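Local atomic coordinates of pyruvate kinase (Toxoplasma gondii, PDB entry 3GG8), a protein that catalyses the last step of glycolysis, the transfer of the phosphoryl group of phosphoenolpyruvate to ADP, giving pyruvate and ATP. Residues C[56-61]-C[89-94]; C[446-449]-C[455-458]; C[79-84]-C[96-101]; C[65-70]-C[214-219]; C[409-414]-C[480-485]. All coordinates share one frame; numbering follows the deposited sequence.

Contact 1. Residues C[56-61]-C[89-94]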
# COMPACT_ATOMS: atom_id res chain seq x y z
N LYS C 56 6.03 -19.82 -43.59
CA LYS C 56 5.03 -18.74 -43.46
C LYS C 56 4.43 -18.68 -42.05
O LYS C 56 4.06 -17.62 -41.58
CB LYS C 56 3.91 -18.91 -44.48
CG LYS C 56 4.32 -18.56 -45.90
CD LYS C 56 3.19 -18.78 -46.88
CE LYS C 56 3.69 -18.57 -48.29
NZ LYS C 56 2.59 -18.65 -49.28
N MET C 57 4.36 -19.83 -41.40
CA MET C 57 3.86 -19.91 -40.03
C MET C 57 4.87 -19.41 -39.02
O MET C 57 4.49 -18.78 -38.04
CB MET C 57 3.40 -21.32 -39.71
CG MET C 57 2.06 -21.61 -40.32
SD MET C 57 1.65 -23.34 -40.32
CE MET C 57 1.31 -23.65 -38.60
N ILE C 58 6.16 -19.66 -39.26
CA ILE C 58 7.19 -19.07 -38.44
C ILE C 58 7.08 -17.54 -38.48
O ILE C 58 7.06 -16.89 -37.43
CB ILE C 58 8.61 -19.48 -38.87
CG1 ILE C 58 8.84 -20.98 -38.65
CG2 ILE C 58 9.66 -18.63 -38.13
CD1 ILE C 58 10.09 -21.50 -39.31
N ASP C 59 7.01 -16.97 -39.69
CA ASP C 59 6.94 -15.50 -39.85
C ASP C 59 5.70 -14.96 -39.15
O ASP C 59 5.71 -13.85 -38.65
CB ASP C 59 6.93 -15.07 -41.33
CG ASP C 59 8.19 -15.46 -42.07
OD1 ASP C 59 9.23 -15.69 -41.42
OD2 ASP C 59 8.14 -15.52 -43.33
N ALA C 60 4.65 -15.76 -39.11
CA ALA C 60 3.36 -15.36 -38.55
C ALA C 60 3.32 -15.35 -37.03
O ALA C 60 2.45 -14.70 -36.43
CB ALA C 60 2.26 -16.24 -39.11
N GLY C 61 4.24 -16.07 -36.39
CA GLY C 61 4.29 -16.18 -34.93
C GLY C 61 4.41 -17.56 -34.31
O GLY C 61 4.38 -17.68 -33.08
N LYS C 89 15.82 -24.25 -41.63
CA LYS C 89 17.00 -23.96 -42.43
C LYS C 89 16.82 -22.67 -43.21
O LYS C 89 17.77 -21.94 -43.47
CB LYS C 89 17.35 -25.13 -43.35
CG LYS C 89 18.14 -26.20 -42.63
CD LYS C 89 18.16 -27.51 -43.38
CE LYS C 89 19.16 -28.46 -42.74
NZ LYS C 89 18.69 -29.87 -42.75
N GLN C 90 15.56 -22.38 -43.55
CA GLN C 90 15.18 -21.15 -44.25
C GLN C 90 15.07 -19.97 -43.29
O GLN C 90 15.12 -18.82 -43.71
CB GLN C 90 13.85 -21.36 -44.98
CG GLN C 90 13.89 -22.48 -46.00
CD GLN C 90 12.82 -22.34 -47.06
OE1 GLN C 90 12.33 -21.24 -47.33
NE2 GLN C 90 12.45 -23.46 -47.68
N ARG C 91 14.89 -20.28 -42.00
CA ARG C 91 14.84 -19.29 -40.93
C ARG C 91 15.83 -19.69 -39.84
O ARG C 91 15.45 -20.33 -38.86
CB ARG C 91 13.42 -19.18 -40.36
CG ARG C 91 12.36 -18.75 -41.37
CD ARG C 91 12.41 -17.25 -41.65
NE ARG C 91 11.47 -16.85 -42.70
CZ ARG C 91 11.72 -16.88 -44.01
NH1 ARG C 91 12.90 -17.29 -44.48
NH2 ARG C 91 10.78 -16.49 -44.86
N PRO C 92 17.12 -19.32 -40.02
CA PRO C 92 18.16 -19.78 -39.10
C PRO C 92 18.07 -19.13 -37.72
O PRO C 92 18.74 -19.59 -36.79
CB PRO C 92 19.46 -19.37 -39.80
CG PRO C 92 19.07 -18.93 -41.18
CD PRO C 92 17.67 -18.46 -41.08
N GLU C 93 17.25 -18.10 -37.58
CA GLU C 93 17.12 -17.43 -36.29
C GLU C 93 16.02 -17.99 -35.42
O GLU C 93 16.02 -17.77 -34.20
CB GLU C 93 16.99 -15.92 -36.45
CG GLU C 93 18.33 -15.26 -36.71
CD GLU C 93 18.22 -13.81 -37.12
OE1 GLU C 93 17.14 -13.20 -36.92
OE2 GLU C 93 19.22 -13.27 -37.65
N ALA C 94 15.10 -18.74 -36.03
CA ALA C 94 13.99 -19.36 -35.31
C ALA C 94 14.42 -20.68 -34.68
O ALA C 94 15.07 -21.51 -35.33
CB ALA C 94 12.81 -19.57 -36.24
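Asp59 and Arg91 form a side-on salt bridge with one bond to each carboxylate oxygen. Arg91 NE donates to Asp59 OD1 at 2.8 Å, and Arg91 NH2 donates to Asp59 OD2 at 3.2 Å. Each oxygen accepts through its syn lone pair. The two flat groups lie nearly in one plane. Both bonds are close to straight (160° and 167°). Next to the ion pair, Ile58 makes the apolar part of the contact. Its CG2 meets Ala94 CB at 3.8 Å, and its CD1 rests against Arg91 CG at 4.1 Å. The Arg91 chain is bent at chi2 (-77°), which swings the guanidinium round to the carboxylate. A further bond helps fix the rotation of that group: Arg91 NH1 donates to Gln90 O at 2.8 Å, from above the carbonyl plane. Further out, a type I beta turn from Arg91 to Ala94 sets Ala94 facing Ile58. Arg91 also touches Val55, one turn before Asp59 in helix 51-60. Gly61, just after the helix, closes it with a Schellman motif. The contact is a surface one, joining two successive outer helices of the beta/alpha barrel: the end of helix 51-60 and the turn after helix 74-90.

Contact 2. Residues C[446-449]-C[455-458]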
# COMPACT_ATOMS: atom_id res chain seq x y z
N LYS C 446 15.38 -23.84 -26.64
CA LYS C 446 14.14 -24.48 -27.08
C LYS C 446 13.05 -24.47 -25.99
O LYS C 446 11.88 -24.20 -26.28
CB LYS C 446 14.41 -25.92 -27.56
CG LYS C 446 15.34 -26.04 -28.77
CD LYS C 446 14.58 -25.94 -30.06
CE LYS C 446 15.47 -26.14 -31.27
NZ LYS C 446 15.92 -27.54 -31.43
N HIS C 447 13.42 -24.78 -24.75
CA HIS C 447 12.47 -24.78 -23.63
C HIS C 447 11.85 -23.41 -23.39
O HIS C 447 10.71 -23.30 -22.95
CB HIS C 447 13.13 -25.30 -22.35
CG HIS C 447 13.52 -26.75 -22.41
ND1 HIS C 447 14.66 -27.24 -21.81
CD2 HIS C 447 12.92 -27.81 -23.00
CE1 HIS C 447 14.73 -28.55 -22.00
NE2 HIS C 447 13.69 -28.92 -22.73
N LEU C 448 12.60 -22.38 -23.71
CA LEU C 448 12.21 -20.99 -23.46
C LEU C 448 11.19 -20.46 -24.46
O LEU C 448 10.69 -19.35 -24.30
CB LEU C 448 13.47 -20.11 -23.48
CG LEU C 448 14.14 -19.60 -22.19
CD1 LEU C 448 13.67 -20.24 -20.88
CD2 LEU C 448 15.65 -19.66 -22.33
N GLN C 449 10.88 -21.25 -25.49
CA GLN C 449 9.96 -20.82 -26.53
C GLN C 449 8.52 -20.84 -26.02
O GLN C 449 7.59 -20.44 -26.70
CB GLN C 449 10.09 -21.72 -27.76
CG GLN C 449 11.48 -21.72 -28.39
CD GLN C 449 11.92 -20.34 -28.82
OE1 GLN C 449 11.18 -19.61 -29.49
NE2 GLN C 449 13.15 -19.98 -28.46
N THR C 455 12.13 -13.56 -25.85
CA THR C 455 12.70 -14.08 -27.09
C THR C 455 14.14 -14.53 -26.81
O THR C 455 14.70 -14.27 -25.75
CB THR C 455 12.65 -13.11 -28.30
OG1 THR C 455 13.63 -12.08 -28.15
CG2 THR C 455 11.25 -12.50 -28.47
N THR C 456 14.73 -15.21 -27.76
CA THR C 456 15.85 -16.06 -27.44
C THR C 456 16.97 -15.77 -28.43
O THR C 456 16.70 -15.43 -29.57
CB THR C 456 15.31 -17.51 -27.44
OG1 THR C 456 15.45 -18.10 -26.13
CG2 THR C 456 15.88 -18.36 -28.53
N MET C 457 18.22 -15.81 -27.95
CA MET C 457 19.39 -15.77 -28.83
C MET C 457 20.43 -16.78 -28.30
O MET C 457 20.97 -16.60 -27.20
CB MET C 457 19.98 -14.35 -28.90
CG MET C 457 21.15 -14.16 -29.86
SD MET C 457 21.83 -12.47 -29.82
CE MET C 457 23.30 -12.69 -30.81
N GLN C 458 20.71 -17.83 -29.08
CA GLN C 458 21.78 -18.76 -28.73
C GLN C 458 23.15 -18.11 -28.87
O GLN C 458 23.39 -17.32 -29.78
CB GLN C 458 21.72 -20.08 -29.52
CG GLN C 458 22.64 -21.17 -28.91
CD GLN C 458 22.58 -22.52 -29.60
OE1 GLN C 458 21.52 -22.98 -30.02
NE2 GLN C 458 23.73 -23.19 -29.69
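Leu448 faces Thr456 with their CA atoms 7.3 Å apart, and Gln449 stands at the same CA distance from Thr455. The segment 446-449 passes from helix 442-447 into a 3-10 turn. Within it Gln449 N donates to Lys446 O at 3.2 Å. The segment 455-458 is extended and belongs to strand 454-458. Thr456 is the residue of this strand that the turn touches, and its side chain points toward the turn.

The closest approach is made by the Gln449 amide. Its NE2 lies 3.2 Å from Thr456 CG2 and 3.4 Å from Thr456 CB, so the amide nitrogen sits against carbon here. NE2 donates a hydrogen bond to the backbone O of Ile445. The Gln449 chain is bent at chi2 (-59°), which folds the amide back beside its own helix and brings it across the threonine side chain at about a right angle.

The two segments belong to a beta-alpha-beta unit of the alpha/beta domain, made of strand 435-439, helix 442-447 and strand 454-458. Strand 454-458 is an outermost strand of the sheet within the chain and pairs with strand 435-439. Thr456 also touches Ile445 of the helix.

Leu448 approaches the hydroxyl of Thr456. Its CB is 3.9 Å from Thr456 OG1 and its CD2 is 4.1 Å from the same oxygen. Thr456 OG1 is buried here and has no hydrogen-bonding partner in the model. Leu448 also packs on Ala437 of strand 435-439.

Contact 3. Residues C[79-84]-C[96-101]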
# COMPACT_ATOMS: atom_id res chain seq x y z
N ARG C 79 8.45 -37.61 -40.94
CA ARG C 79 8.39 -36.75 -42.13
C ARG C 79 8.12 -35.33 -41.71
O ARG C 79 8.72 -34.40 -42.25
CB ARG C 79 7.28 -37.17 -43.10
CG ARG C 79 7.37 -38.57 -43.66
CD ARG C 79 6.14 -38.87 -44.57
NE ARG C 79 6.46 -39.85 -45.61
CZ ARG C 79 6.84 -39.54 -46.85
NH1 ARG C 79 6.95 -38.27 -47.23
NH2 ARG C 79 7.11 -40.51 -47.71
N THR C 80 7.18 -35.17 -40.77
CA THR C 80 6.81 -33.88 -40.19
C THR C 80 8.00 -33.20 -39.53
O THR C 80 8.27 -32.02 -39.78
CB THR C 80 5.67 -34.02 -39.17
OG1 THR C 80 4.51 -34.54 -39.82
CG2 THR C 80 5.30 -32.66 -38.57
N VAL C 81 8.72 -33.95 -38.70
CA VAL C 81 9.93 -33.45 -38.08
C VAL C 81 10.99 -32.99 -39.11
O VAL C 81 11.59 -31.92 -38.95
CB VAL C 81 10.50 -34.46 -37.06
CG1 VAL C 81 11.86 -34.04 -36.59
CG2 VAL C 81 9.52 -34.63 -35.88
N GLN C 82 11.19 -33.79 -40.16
CA GLN C 82 12.13 -33.49 -41.25
C GLN C 82 11.77 -32.15 -41.92
O GLN C 82 12.65 -31.37 -42.30
CB GLN C 82 12.14 -34.64 -42.27
CG GLN C 82 12.95 -35.86 -41.81
CD GLN C 82 12.57 -37.20 -42.49
OE1 GLN C 82 12.13 -37.24 -43.65
NE2 GLN C 82 12.75 -38.29 -41.76
N ASN C 83 10.47 -31.92 -42.07
CA ASN C 83 9.94 -30.69 -42.65
C ASN C 83 10.12 -29.47 -41.73
O ASN C 83 10.35 -28.37 -42.21
CB ASN C 83 8.46 -30.86 -43.00
CG ASN C 83 8.22 -31.82 -44.16
OD1 ASN C 83 9.05 -31.98 -45.06
ND2 ASN C 83 7.05 -32.46 -44.14
N ILE C 84 9.95 -29.66 -40.42
CA ILE C 84 10.25 -28.61 -39.44
C ILE C 84 11.71 -28.22 -39.60
O ILE C 84 12.05 -27.04 -39.67
CB ILE C 84 10.03 -29.10 -37.96
CG1 ILE C 84 8.65 -29.72 -37.73
CG2 ILE C 84 10.35 -27.99 -36.93
CD1 ILE C 84 7.52 -28.81 -37.79
N LEU C 96 12.34 -23.12 -33.04
CA LEU C 96 11.06 -23.73 -32.75
C LEU C 96 11.24 -24.94 -31.84
O LEU C 96 12.14 -25.76 -32.05
CB LEU C 96 10.42 -24.21 -34.06
CG LEU C 96 9.98 -23.18 -35.09
CD1 LEU C 96 9.67 -23.87 -36.40
CD2 LEU C 96 8.75 -22.43 -34.57
N ALA C 97 10.40 -25.04 -30.81
CA ALA C 97 10.42 -26.24 -29.98
C ALA C 97 9.45 -27.25 -30.55
O ALA C 97 8.48 -26.89 -31.23
CB ALA C 97 10.07 -25.91 -28.54
N ILE C 98 9.73 -28.52 -30.28
CA ILE C 98 8.89 -29.64 -30.71
C ILE C 98 8.29 -30.32 -29.48
O ILE C 98 9.01 -30.69 -28.55
CB ILE C 98 9.68 -30.60 -31.61
CG1 ILE C 98 10.19 -29.85 -32.86
CG2 ILE C 98 8.83 -31.80 -32.02
CD1 ILE C 98 11.14 -30.66 -33.73
N LEU C 99 6.96 -30.40 -29.46
CA LEU C 99 6.18 -30.99 -28.38
C LEU C 99 5.50 -32.28 -28.87
O LEU C 99 4.73 -32.23 -29.84
CB LEU C 99 5.15 -29.94 -27.89
CG LEU C 99 4.15 -30.22 -26.75
CD1 LEU C 99 4.08 -29.07 -25.75
CD2 LEU C 99 2.74 -30.51 -27.27
N LEU C 100 5.81 -33.43 -28.25
CA LEU C 100 5.06 -34.68 -28.48
C LEU C 100 3.83 -34.72 -27.56
O LEU C 100 3.97 -34.63 -26.34
CB LEU C 100 5.96 -35.89 -28.22
CG LEU C 100 5.54 -37.31 -28.60
CD1 LEU C 100 6.73 -38.23 -28.49
CD2 LEU C 100 4.40 -37.86 -27.73
N ASP C 101 2.64 -34.83 -28.14
CA ASP C 101 1.39 -34.90 -27.36
C ASP C 101 0.86 -36.34 -27.41
O ASP C 101 0.41 -36.80 -28.46
CB ASP C 101 0.36 -33.89 -27.89
CG ASP C 101 -0.92 -33.83 -27.03
OD1 ASP C 101 -1.34 -34.87 -26.47
OD2 ASP C 101 -1.52 -32.72 -26.92
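Ile84 and Ile98 make the central apolar contact between helix 74-90 and strand 97-101. Ile84 CG2 lies 4.2 Å from Ile98 CD1. The same methyl meets Leu96 CD1, also at 4.2 Å, so one branch of Ile84 touches two side chains. Val81, one helical turn earlier, adds a looser touch of its CG1 on Ile98 CD1 at 4.5 Å. The tip of Ile98 is thus shared by two helix residues. The CG1 branch of Ile98 runs out extended to CD1 (chi2 172°), which carries that methyl across to the helix. All four side chains are buried. They meet through methyl groups alone, by van der Waals packing.

The hydrogen bonds run within the helix and between the strand and its neighbours. In the helix, Asn83 N donates to Arg79 O and Ile84 N to Thr80 O, both at 3.0 Å. In the strand, Ala97 and Leu99 bond to Cys65 of strand 62-68. Ile98 has backbone bonds to Asn223 and Phe224, and its N also donates to Asn223 OD1. At the far end of the strand, Asp101 forms salt bridges with Arg66 and Lys255, apart from the helix contact.

The two segments belong to the beta-alpha-beta unit of strand 62-68, helix 74-90 and strand 97-101 in the closed parallel barrel. The helix packs on the outside of the barrel wall. Ile84 also reaches Cys65 in strand 62-68 and Leu54 in helix 51-60. Leu96 touches Ile58 of that helix, and Val81 touches Met220 in a loop before strand 224-227.

Contact 4. Residues C[65-70]-C[214-219]; sequences CRLNFS and LNFGIP
Phe69 and Phe216 form an edge-to-face (T-shaped) aromatic pair outside the wall of the beta/alpha barrel. Phe69 directs its edge toward the face of Phe216. The ring centroids are 5.1 Å apart and the planes make an angle of 63°. The touching atom is Phe69 CZ. It stands over one face of Phe216, displaced toward the rim, 3.6 Å from Phe216 CD2 and 3.7 Å from Phe216 CG. Phe216 has its CG anti to the backbone N (chi1 -168°), which extends the ring from its helix toward the strand. The segment 65-70 includes the end of strand 62-68, the second barrel strand, while 214-219 includes the end of helix 207-217. The contact therefore joins parts of the barrel far apart in sequence. Leu67 adds an aliphatic touch. Its CD1 meets Phe216 CE2 at 3.7 Å, with the two side chains crossing at about a right angle. Near the end of the strand, Asn68 OD1 accepts from Ser70 N at 2.9 Å in an Asx turn that spans Phe69. Helix 74-90 lies close by: its His77 stacks on Phe69, and His74 makes an edge-to-face pair with Phe216.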
# COMPACT_ATOMS: atom_id res chain seq x y z
N CYS C 65 5.92 -26.40 -32.20
CA CYS C 65 5.28 -27.41 -33.04
C CYS C 65 4.81 -28.63 -32.24
O CYS C 65 5.64 -29.41 -31.74
CB CYS C 65 6.23 -27.87 -34.14
SG CYS C 65 6.82 -26.51 -35.16
N ARG C 66 3.50 -28.78 -32.16
CA ARG C 66 2.83 -29.91 -31.53
C ARG C 66 2.62 -31.07 -32.50
O ARG C 66 1.98 -30.90 -33.54
CB ARG C 66 1.48 -29.47 -30.97
CG ARG C 66 0.60 -30.63 -30.49
CD ARG C 66 -0.57 -30.08 -29.69
NE ARG C 66 -1.49 -31.10 -29.19
CZ ARG C 66 -2.62 -31.46 -29.80
NH1 ARG C 66 -2.96 -30.90 -30.96
NH2 ARG C 66 -3.40 -32.39 -29.25
N LEU C 67 3.17 -32.23 -32.16
CA LEU C 67 2.89 -33.47 -32.85
C LEU C 67 1.83 -34.23 -32.04
O LEU C 67 2.11 -34.70 -30.94
CB LEU C 67 4.15 -34.31 -32.92
CG LEU C 67 5.46 -33.68 -33.42
CD1 LEU C 67 6.60 -34.67 -33.22
CD2 LEU C 67 5.33 -33.23 -34.88
N ASN C 68 0.62 -34.31 -32.58
CA ASN C 68 -0.45 -35.06 -31.96
C ASN C 68 -0.38 -36.57 -32.19
O ASN C 68 -0.86 -37.07 -33.21
CB ASN C 68 -1.81 -34.52 -32.41
CG ASN C 68 -2.95 -35.17 -31.67
OD1 ASN C 68 -2.73 -36.05 -30.83
ND2 ASN C 68 -4.17 -34.76 -31.98
N PHE C 69 0.16 -37.32 -31.23
CA PHE C 69 0.28 -38.77 -31.37
C PHE C 69 -0.99 -39.59 -31.14
O PHE C 69 -0.91 -40.83 -31.06
CB PHE C 69 1.44 -39.33 -30.54
CG PHE C 69 2.77 -39.33 -31.26
CD1 PHE C 69 3.39 -38.14 -31.61
CD2 PHE C 69 3.40 -40.54 -31.60
CE1 PHE C 69 4.63 -38.15 -32.27
CE2 PHE C 69 4.63 -40.55 -32.26
CZ PHE C 69 5.25 -39.34 -32.58
N SER C 70 -2.15 -38.93 -31.05
CA SER C 70 -3.44 -39.65 -31.12
C SER C 70 -3.67 -40.29 -32.51
O SER C 70 -4.48 -41.21 -32.66
CB SER C 70 -4.61 -38.71 -30.82
OG SER C 70 -4.58 -38.27 -29.49
N LEU C 214 9.89 -42.94 -25.77
CA LEU C 214 11.26 -43.45 -25.77
C LEU C 214 11.83 -43.60 -27.17
O LEU C 214 12.99 -43.25 -27.40
CB LEU C 214 11.35 -44.80 -25.03
CG LEU C 214 10.99 -44.93 -23.54
CD1 LEU C 214 11.07 -46.41 -23.12
CD2 LEU C 214 11.88 -44.08 -22.63
N ASN C 215 11.03 -44.14 -28.10
CA ASN C 215 11.53 -44.46 -29.42
C ASN C 215 11.25 -43.42 -30.50
O ASN C 215 11.78 -43.53 -31.62
CB ASN C 215 11.12 -45.88 -29.82
CG ASN C 215 11.64 -46.92 -28.83
OD1 ASN C 215 10.90 -47.78 -28.35
ND2 ASN C 215 12.91 -46.80 -28.49
N PHE C 216 10.49 -42.39 -30.15
CA PHE C 216 10.38 -41.24 -31.01
C PHE C 216 10.84 -39.97 -30.28
O PHE C 216 11.84 -39.35 -30.68
CB PHE C 216 8.96 -41.07 -31.56
CG PHE C 216 8.86 -40.05 -32.67
CD1 PHE C 216 8.85 -40.47 -34.01
CD2 PHE C 216 8.79 -38.70 -32.39
CE1 PHE C 216 8.77 -39.54 -35.04
CE2 PHE C 216 8.71 -37.75 -33.41
CZ PHE C 216 8.70 -38.17 -34.75
N GLY C 217 10.11 -39.59 -29.22
CA GLY C 217 10.34 -38.34 -28.48
C GLY C 217 11.82 -38.04 -28.22
O GLY C 217 12.30 -36.96 -28.54
N ILE C 218 12.53 -39.02 -27.66
CA ILE C 218 13.96 -38.88 -27.35
C ILE C 218 14.86 -38.73 -28.60
O ILE C 218 15.52 -37.70 -28.72
CB ILE C 218 14.48 -40.01 -26.38
CG1 ILE C 218 13.91 -39.82 -24.96
CG2 ILE C 218 16.03 -40.07 -26.38
CD1 ILE C 218 14.45 -40.84 -23.90
N PRO C 219 14.90 -39.74 -29.52
CA PRO C 219 15.86 -39.64 -30.64
C PRO C 219 15.50 -38.63 -31.72
O PRO C 219 16.38 -38.26 -32.50
CB PRO C 219 15.87 -41.05 -31.23
CG PRO C 219 14.52 -41.59 -30.95
CD PRO C 219 14.12 -41.00 -29.60

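Contact 5. Residues C[409-414]-C[480-485]; sequences NAAIIL and ELVTEG
Val482 meets both Ala411 and Ile412 through a single methyl group. From its CA, Val482 points toward the segment 409-414. Its CB branches into CG1 and CG2, and CG1 makes the contact. This branch is anti to the carbonyl carbon, with chi1 at -62°. CG1 is 3.8 Å from Ala411 CB. It is also 3.8 Å from Ile412 CD1, and it meets Ile412 CG1 at 4.0 Å. One methyl thus touches two consecutive residues.

The Ile412 side chain lies at about a right angle to that of Val482. Its CG1 sits between the backbone N and the carbonyl carbon (chi1 59°), and from there the branch extends to CD1. Both atoms of the branch touch the valine methyl. The interaction is wholly apolar.

The contact lies in the alpha/beta domain, near the start of strand 412-416, a central strand of a mixed five-stranded sheet. The segment 480-485 is the loop that leads from helix 465-478 into strand 487-494, the neighbour of strand 412-416. Backbone bonds pair Ala411 with Ser487 and Ile412 with Val489.

The backbones come nearest at Ala411 and Val482, whose CA atoms are 6.4 Å apart. Val482 also packs on Ala476 and Lys477 of helix 465-478 and on Val510 near the chain end. Beside it in the loop, Thr483 N donates a hydrogen bond to the Glu486 side chain.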
# COMPACT_ATOMS: atom_id res chain seq x y z
N ASN C 409 13.76 3.21 -17.16
CA ASN C 409 13.16 3.23 -18.50
C ASN C 409 14.02 2.47 -19.52
O ASN C 409 14.33 2.98 -20.61
CB ASN C 409 12.88 4.68 -18.95
CG ASN C 409 12.07 4.77 -20.24
OD1 ASN C 409 11.26 3.89 -20.56
ND2 ASN C 409 12.29 5.85 -20.99
N ALA C 410 14.42 1.25 -19.14
CA ALA C 410 15.28 0.40 -19.97
C ALA C 410 14.53 -0.13 -21.19
O ALA C 410 13.33 -0.42 -21.12
CB ALA C 410 15.84 -0.76 -19.16
N ALA C 411 15.24 -0.25 -22.31
CA ALA C 411 14.64 -0.68 -23.56
C ALA C 411 14.43 -2.20 -23.55
O ALA C 411 13.42 -2.70 -24.06
CB ALA C 411 15.50 -0.26 -24.73
N ILE C 412 15.37 -2.92 -22.96
CA ILE C 412 15.23 -4.38 -22.83
C ILE C 412 15.90 -4.93 -21.57
O ILE C 412 16.71 -4.26 -20.95
CB ILE C 412 15.78 -5.17 -24.07
CG1 ILE C 412 17.25 -4.86 -24.32
CG2 ILE C 412 14.92 -4.90 -25.34
CD1 ILE C 412 17.78 -5.52 -25.59
N ILE C 413 15.51 -6.15 -21.21
CA ILE C 413 16.14 -6.91 -20.15
C ILE C 413 16.90 -8.08 -20.78
O ILE C 413 16.36 -8.82 -21.61
CB ILE C 413 15.11 -7.39 -19.07
CG1 ILE C 413 14.38 -6.19 -18.44
CG2 ILE C 413 15.80 -8.22 -17.98
CD1 ILE C 413 13.22 -6.57 -17.48
N LEU C 414 18.16 -8.22 -20.44
CA LEU C 414 18.93 -9.34 -20.93
C LEU C 414 18.97 -10.37 -19.81
O LEU C 414 19.35 -10.05 -18.67
CB LEU C 414 20.34 -8.91 -21.33
CG LEU C 414 20.51 -7.75 -22.32
CD1 LEU C 414 21.98 -7.49 -22.62
CD2 LEU C 414 19.74 -7.99 -23.60
N GLU C 480 18.16 -2.57 -35.00
CA GLU C 480 17.31 -1.43 -34.67
C GLU C 480 16.28 -1.70 -33.57
O GLU C 480 15.20 -1.10 -33.56
CB GLU C 480 16.66 -0.84 -35.93
CG GLU C 480 17.61 0.04 -36.74
CD GLU C 480 17.07 0.41 -38.12
OE1 GLU C 480 16.05 -0.16 -38.54
OE2 GLU C 480 17.68 1.28 -38.78
N LEU C 481 16.63 -2.58 -32.64
CA LEU C 481 15.81 -2.90 -31.47
C LEU C 481 16.08 -1.92 -30.33
O LEU C 481 15.17 -1.57 -29.57
CB LEU C 481 16.12 -4.31 -30.97
CG LEU C 481 15.46 -5.58 -31.54
CD1 LEU C 481 15.26 -5.56 -33.07
CD2 LEU C 481 16.25 -6.82 -31.10
N VAL C 482 17.35 -1.53 -30.17
CA VAL C 482 17.72 -0.52 -29.19
C VAL C 482 18.49 0.59 -29.90
O VAL C 482 19.09 0.35 -30.94
CB VAL C 482 18.54 -1.11 -28.00
CG1 VAL C 482 17.70 -2.13 -27.22
CG2 VAL C 482 19.88 -1.72 -28.46
N THR C 483 18.43 1.80 -29.35
CA THR C 483 19.16 2.93 -29.92
C THR C 483 20.20 3.47 -28.93
O THR C 483 20.05 3.34 -27.72
CB THR C 483 18.22 4.08 -30.38
OG1 THR C 483 17.56 4.66 -29.25
CG2 THR C 483 17.18 3.58 -31.38
N GLU C 484 21.26 4.05 -29.49
CA GLU C 484 22.32 4.74 -28.75
C GLU C 484 21.74 5.55 -27.59
O GLU C 484 20.86 6.39 -27.79
CB GLU C 484 23.06 5.67 -29.73
CG GLU C 484 24.52 5.96 -29.42
CD GLU C 484 24.74 7.26 -28.65
OE1 GLU C 484 24.39 7.31 -27.45
OE2 GLU C 484 25.29 8.23 -29.24
N GLY C 485 22.22 5.30 -26.37
CA GLY C 485 21.84 6.10 -25.20
C GLY C 485 20.78 5.50 -24.28
O GLY C 485 20.61 5.96 -23.15

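Contacts 1, 3 and 4 belong to the barrel domain, and contacts 2 and 5 to the alpha/beta domain. Contact 1 is a surface contact and has a salt bridge; the other four are buried. Contacts 3 and 5 are aliphatic, contact 4 is largely aromatic, and contact 2 sets a glutamine amide and a leucine against a threonine. Contacts 1 and 3 share helix 74-90 and touch through Ile58 and Leu96. Contacts 3 and 4 use neighbouring barrel strands, paired through their backbones. Contacts 2 and 3 meet across the two domains, where Lys446 packs on Leu96. Contacts 2 and 5 reach one sheet, with centres 19 Å apart.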